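Local coordinates for protein poly-beta-hydroxybuterate polymerase (Cupriavidus necator, PDB 5T6O) that probably acts as an acyltransferase that joins hydroxybutyryl units into polyhydroxybutyrate without a template, the chain here being its catalytic domain, at residues Leu129-Ala134 / Leu256-Val261; Leu41-Cys46 / Phe73-Arg78. The protein carries 1 engineered substitution. All blocks are in the same frame, centred on the assembly; numbering follows the deposited sequence.

Contact 1. Residues Leu129-Ala134 / Leu256-Val261; sequences LAVLAA and LTVCGV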
loop_
_atom_site.group_PDB
_atom_site.type_symbol
_atom_site.label_atom_id
_atom_site.label_comp_id
_atom_site.label_asym_id
_atom_site.label_seq_id
_atom_site.Cartn_x
_atom_site.Cartn_y
_atom_site.Cartn_z
ATOM N N LEU A 129 -12.866 -9.787 -30.926
ATOM C CA LEU A 129 -11.860 -10.399 -31.785
ATOM C C LEU A 129 -11.575 -11.837 -31.367
ATOM O O LEU A 129 -11.329 -12.692 -32.224
ATOM C CB LEU A 129 -10.587 -9.550 -31.782
ATOM C CG LEU A 129 -10.726 -8.245 -32.570
ATOM C CD1 LEU A 129 -9.525 -7.356 -32.325
ATOM C CD2 LEU A 129 -10.880 -8.528 -34.065
ATOM N N ALA A 130 -11.640 -12.132 -30.066
ATOM C CA ALA A 130 -11.490 -13.515 -29.625
ATOM C C ALA A 130 -12.655 -14.375 -30.111
ATOM O O ALA A 130 -12.458 -15.534 -30.497
ATOM C CB ALA A 130 -11.364 -13.575 -28.103
ATOM N N VAL A 131 -13.877 -13.832 -30.084
ATOM C CA VAL A 131 -15.025 -14.548 -30.646
ATOM C C VAL A 131 -14.809 -14.799 -32.131
ATOM O O VAL A 131 -15.005 -15.917 -32.627
ATOM C CB VAL A 131 -16.329 -13.771 -30.383
ATOM C CG1 VAL A 131 -17.486 -14.313 -31.259
ATOM C CG2 VAL A 131 -16.701 -13.849 -28.901
ATOM N N LEU A 132 -14.390 -13.761 -32.860
ATOM C CA LEU A 132 -14.170 -13.898 -34.296
ATOM C C LEU A 132 -13.078 -14.920 -34.602
ATOM O O LEU A 132 -13.196 -15.690 -35.563
ATOM C CB LEU A 132 -13.823 -12.532 -34.897
ATOM C CG LEU A 132 -15.016 -11.591 -35.099
ATOM C CD1 LEU A 132 -14.568 -10.141 -35.321
ATOM C CD2 LEU A 132 -15.864 -12.078 -36.265
ATOM N N ALA A 133 -12.005 -14.948 -33.803
ATOM C CA ALA A 133 -10.925 -15.900 -34.076
ATOM C C ALA A 133 -11.410 -17.336 -33.922
ATOM O O ALA A 133 -11.060 -18.207 -34.727
ATOM C CB ALA A 133 -9.726 -15.636 -33.157
ATOM N N ALA A 134 -12.229 -17.599 -32.899
ATOM C CA ALA A 134 -12.814 -18.926 -32.736
ATOM C C ALA A 134 -13.728 -19.302 -33.898
ATOM O O ALA A 134 -13.943 -20.492 -34.147
ATOM C CB ALA A 134 -13.576 -18.992 -31.408
ATOM N N LEU A 256 -15.058 -18.560 -20.316
ATOM C CA LEU A 256 -16.331 -17.926 -20.648
ATOM C C LEU A 256 -16.760 -18.254 -22.073
ATOM O O LEU A 256 -15.940 -18.281 -22.992
ATOM C CB LEU A 256 -16.244 -16.408 -20.483
ATOM C CG LEU A 256 -15.837 -15.882 -19.109
ATOM C CD1 LEU A 256 -15.667 -14.363 -19.140
ATOM C CD2 LEU A 256 -16.860 -16.300 -18.060
ATOM N N THR A 257 -18.055 -18.491 -22.254
ATOM C CA THR A 257 -18.641 -18.666 -23.575
ATOM C C THR A 257 -19.419 -17.409 -23.931
ATOM O O THR A 257 -20.271 -16.958 -23.156
ATOM C CB THR A 257 -19.554 -19.893 -23.633
ATOM O OG1 THR A 257 -18.748 -21.077 -23.664
ATOM C CG2 THR A 257 -20.416 -19.856 -24.890
ATOM N N VAL A 258 -19.098 -16.834 -25.085
ATOM C CA VAL A 258 -19.672 -15.574 -25.542
ATOM C C VAL A 258 -20.043 -15.751 -27.002
ATOM O O VAL A 258 -19.212 -16.203 -27.798
ATOM C CB VAL A 258 -18.679 -14.405 -25.368
ATOM C CG1 VAL A 258 -19.206 -13.114 -26.044
ATOM C CG2 VAL A 258 -18.379 -14.176 -23.884
ATOM N N CYS A 259 -21.293 -15.432 -27.345
ATOM C CA CYS A 259 -21.790 -15.534 -28.721
ATOM C C CYS A 259 -21.512 -16.911 -29.320
ATOM O O CYS A 259 -21.162 -17.041 -30.497
ATOM C CB CYS A 259 -21.200 -14.434 -29.603
ATOM S SG CYS A 259 -21.644 -12.770 -29.086
ATOM N N GLY A 260 -21.648 -17.947 -28.492
ATOM C CA GLY A 260 -21.577 -19.317 -28.947
ATOM C C GLY A 260 -20.196 -19.939 -29.009
ATOM O O GLY A 260 -20.082 -21.083 -29.470
ATOM N N VAL A 261 -19.146 -19.243 -28.573
ATOM C CA VAL A 261 -17.792 -19.808 -28.632
ATOM C C VAL A 261 -17.050 -19.498 -27.346
ATOM O O VAL A 261 -17.333 -18.514 -26.647
ATOM C CB VAL A 261 -16.985 -19.270 -29.837
ATOM C CG1 VAL A 261 -17.580 -19.768 -31.152
ATOM C CG2 VAL A 261 -16.915 -17.748 -29.802
#
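Val258 O accepts the N-H of Val261 at 3.1 Å from N to O, and the CG2 methyl of Val131, on helix 120-134, lies 3.6 Å from that same oxygen. The return bond of the hairpin runs from Val258 N to Val261 O at 2.9 Å, and both valines lay their side chains on the helix. The side-chain contacts between the helix and the hairpin are all apolar. Val131 does most of the work, and its two branches part company: CG1, anti to the backbone N (chi1 166°), lies 3.8 Å from Val261 CG2 and also meets Cys259 CB, whereas CG2 reaches Val258 CG1 at 3.9 Å, the two valines crossing at about a right angle. One turn further on, Ala134 CB rests 3.8 Å from Val261 CB, at the more exposed margin of the patch. Cys259 N donates to Asp90 OD2, which ties the turn to helix 89-108 as well, and Val131 touches Ile98 of that helix. Cys259 and Gly260 form the bend of a type I' turn, so the arrangement is a tight two-residue beta-hairpin packed on the last turn of a helix in an alpha/beta hydrolase fold.

Contact 2. Residues Leu41-Cys46 / Phe73-Arg78; sequences LMVPPC and FLVSWR
Trp77 leaves its strand with CG beside the backbone N (chi1 -62°), which carries the indole from CB across to the loop Pro44-Cys46. CG lies 3.7 Å from Cys46 CB, a CH-pi contact over the face of the five-membered ring; Cys46 SG stands farther off, 4.8 Å from the centroid of the six-membered ring. CD1 comes within 3.3 Å of Pro45 O. NE1 donates to Pro44 O at 2.8 Å with an N-H...O angle of 162°; the oxygen lies close to the indole plane, yet the donor stands well above the carbonyl plane. At the far rim CZ2 meets Val43 CG1. The face opposite Cys46 is covered, over its centre, by Val75 CG1 of the same strand. Before the loop, Met42 N to Phe73 O (2.8 Å) and Val75 N to Met42 O (3.0 Å) make a parallel ladder. Pro44, having no N-H, ends it: its CD lies 3.1 Å from Val75 O, which is buried without a hydrogen-bond partner. Strand 40-43 runs between strands 72-77 and 113-118, strands 40-43 and 72-77 being joined through helix 61-67 as a beta-alpha-beta unit. Ile124 of helix 120-134 touches both Cys46 and Trp77, and helix 89-108 brings Ala96 and Tyr92 to the indole.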
loop_
_atom_site.group_PDB
_atom_site.type_symbol
_atom_site.label_atom_id
_atom_site.label_comp_id
_atom_site.label_asym_id
_atom_site.label_seq_id
_atom_site.Cartn_x
_atom_site.Cartn_y
_atom_site.Cartn_z
ATOM N N LEU A 41 -10.416 1.498 -36.647
ATOM C CA LEU A 41 -11.738 1.498 -36.019
ATOM C C LEU A 41 -11.563 1.665 -34.513
ATOM O O LEU A 41 -10.943 0.821 -33.857
ATOM C CB LEU A 41 -12.513 0.214 -36.335
ATOM C CG LEU A 41 -13.769 -0.002 -35.477
ATOM C CD1 LEU A 41 -14.862 1.018 -35.834
ATOM C CD2 LEU A 41 -14.301 -1.441 -35.631
ATOM N N MET A 42 -12.103 2.753 -33.973
ATOM C CA MET A 42 -12.049 3.013 -32.542
ATOM C C MET A 42 -13.315 2.511 -31.860
ATOM O O MET A 42 -14.431 2.841 -32.287
ATOM C CB MET A 42 -11.880 4.503 -32.275
ATOM C CG MET A 42 -10.597 5.092 -32.806
ATOM S SD MET A 42 -10.420 6.739 -32.093
ATOM C CE MET A 42 -8.872 7.245 -32.837
ATOM N N VAL A 43 -13.136 1.731 -30.791
ATOM C CA VAL A 43 -14.242 1.259 -29.957
ATOM C C VAL A 43 -14.117 1.921 -28.590
ATOM O O VAL A 43 -13.321 1.482 -27.745
ATOM C CB VAL A 43 -14.259 -0.273 -29.837
ATOM C CG1 VAL A 43 -15.455 -0.734 -28.958
ATOM C CG2 VAL A 43 -14.332 -0.913 -31.233
ATOM N N PRO A 44 -14.863 2.989 -28.349
ATOM C CA PRO A 44 -14.791 3.692 -27.076
ATOM C C PRO A 44 -15.602 2.973 -26.014
ATOM O O PRO A 44 -16.362 2.046 -26.321
ATOM C CB PRO A 44 -15.399 5.069 -27.399
ATOM C CG PRO A 44 -15.661 5.055 -28.913
ATOM C CD PRO A 44 -15.790 3.631 -29.288
ATOM N N PRO A 45 -15.476 3.372 -24.749
ATOM C CA PRO A 45 -16.348 2.803 -23.711
ATOM C C PRO A 45 -17.809 3.144 -23.964
ATOM O O PRO A 45 -18.134 4.163 -24.581
ATOM C CB PRO A 45 -15.848 3.472 -22.423
ATOM C CG PRO A 45 -15.213 4.782 -22.912
ATOM C CD PRO A 45 -14.551 4.384 -24.204
ATOM N N CYS A 46 -18.694 2.278 -23.477
ATOM C CA CYS A 46 -20.117 2.605 -23.403
ATOM C C CYS A 46 -20.522 3.049 -22.003
ATOM O O CYS A 46 -21.709 3.296 -21.752
ATOM C CB CYS A 46 -20.962 1.413 -23.856
ATOM S SG CYS A 46 -20.617 -0.134 -22.949
ATOM N N PHE A 73 -12.691 5.281 -38.276
ATOM C CA PHE A 73 -14.082 4.954 -37.991
ATOM C C PHE A 73 -14.246 4.860 -36.481
ATOM O O PHE A 73 -13.278 4.578 -35.764
ATOM C CB PHE A 73 -14.490 3.620 -38.615
ATOM C CG PHE A 73 -14.467 3.600 -40.121
ATOM C CD1 PHE A 73 -15.612 3.905 -40.848
ATOM C CD2 PHE A 73 -13.333 3.192 -40.802
ATOM C CE1 PHE A 73 -15.611 3.840 -42.238
ATOM C CE2 PHE A 73 -13.317 3.136 -42.202
ATOM C CZ PHE A 73 -14.465 3.460 -42.917
ATOM N N LEU A 74 -15.459 5.107 -35.990
ATOM C CA LEU A 74 -15.642 5.120 -34.543
ATOM C C LEU A 74 -17.045 4.662 -34.180
ATOM O O LEU A 74 -18.028 5.031 -34.829
ATOM C CB LEU A 74 -15.359 6.518 -33.953
ATOM C CG LEU A 74 -15.569 6.746 -32.451
ATOM C CD1 LEU A 74 -14.555 7.775 -31.936
ATOM C CD2 LEU A 74 -17.009 7.234 -32.161
ATOM N N VAL A 75 -17.123 3.873 -33.117
ATOM C CA VAL A 75 -18.390 3.386 -32.582
ATOM C C VAL A 75 -18.959 4.420 -31.611
ATOM O O VAL A 75 -18.392 4.652 -30.543
ATOM C CB VAL A 75 -18.188 2.039 -31.883
ATOM C CG1 VAL A 75 -19.461 1.608 -31.175
ATOM C CG2 VAL A 75 -17.719 0.997 -32.888
ATOM N N SER A 76 -20.093 5.035 -31.973
ATOM C CA SER A 76 -20.828 5.921 -31.073
ATOM C C SER A 76 -22.025 5.147 -30.533
ATOM O O SER A 76 -22.982 4.887 -31.267
ATOM C CB SER A 76 -21.273 7.193 -31.795
ATOM O OG SER A 76 -22.059 7.999 -30.944
ATOM N N TRP A 77 -21.971 4.788 -29.251
ATOM C CA TRP A 77 -22.961 3.880 -28.683
ATOM C C TRP A 77 -24.310 4.562 -28.513
ATOM O O TRP A 77 -24.394 5.739 -28.145
ATOM C CB TRP A 77 -22.500 3.384 -27.315
ATOM C CG TRP A 77 -21.226 2.598 -27.340
ATOM C CD1 TRP A 77 -19.960 3.056 -27.127
ATOM C CD2 TRP A 77 -21.120 1.201 -27.563
ATOM N NE1 TRP A 77 -19.062 2.016 -27.206
ATOM C CE2 TRP A 77 -19.754 0.862 -27.472
ATOM C CE3 TRP A 77 -22.055 0.195 -27.830
ATOM C CZ2 TRP A 77 -19.296 -0.444 -27.643
ATOM C CZ3 TRP A 77 -21.598 -1.107 -27.989
ATOM C CH2 TRP A 77 -20.236 -1.411 -27.903
ATOM N N ARG A 78 -25.367 3.798 -28.757
ATOM C CA ARG A 78 -26.696 4.214 -28.334
ATOM C C ARG A 78 -26.707 4.412 -26.821
ATOM O O ARG A 78 -26.024 3.698 -26.087
ATOM C CB ARG A 78 -27.717 3.146 -28.734
ATOM C CG ARG A 78 -29.153 3.449 -28.330
ATOM C CD ARG A 78 -29.911 4.017 -29.489
ATOM N NE ARG A 78 -31.321 4.196 -29.152
ATOM C CZ ARG A 78 -32.254 3.253 -29.293
ATOM N NH1 ARG A 78 -31.927 2.053 -29.760
ATOM N NH2 ARG A 78 -33.519 3.515 -28.965
#

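Contact 2 lies in the interior of the central sheet and contact 1 nearer the outside of the domain; their centres are about 20 Å apart and their nearest atoms about 8 Å, without touching. Two helices serve both. Helix 120-134 presses Val120, Ile124 and Val125 of its first turns on the segment 41-46, then gives its last turn to contact 1. Helix 89-108 likewise offers Ile93, Glu94 and Ile98 to contact 1, and Ala96, Ala100 and Ile101 to contact 2. Strand 113-118, hydrogen-bonded to strand 40-43, leads into helix 120-134, a passage that in alpha/beta hydrolases is usually the nucleophile elbow; since the first turns beside it lie on contact 2, that contact is probably the closer to the active site.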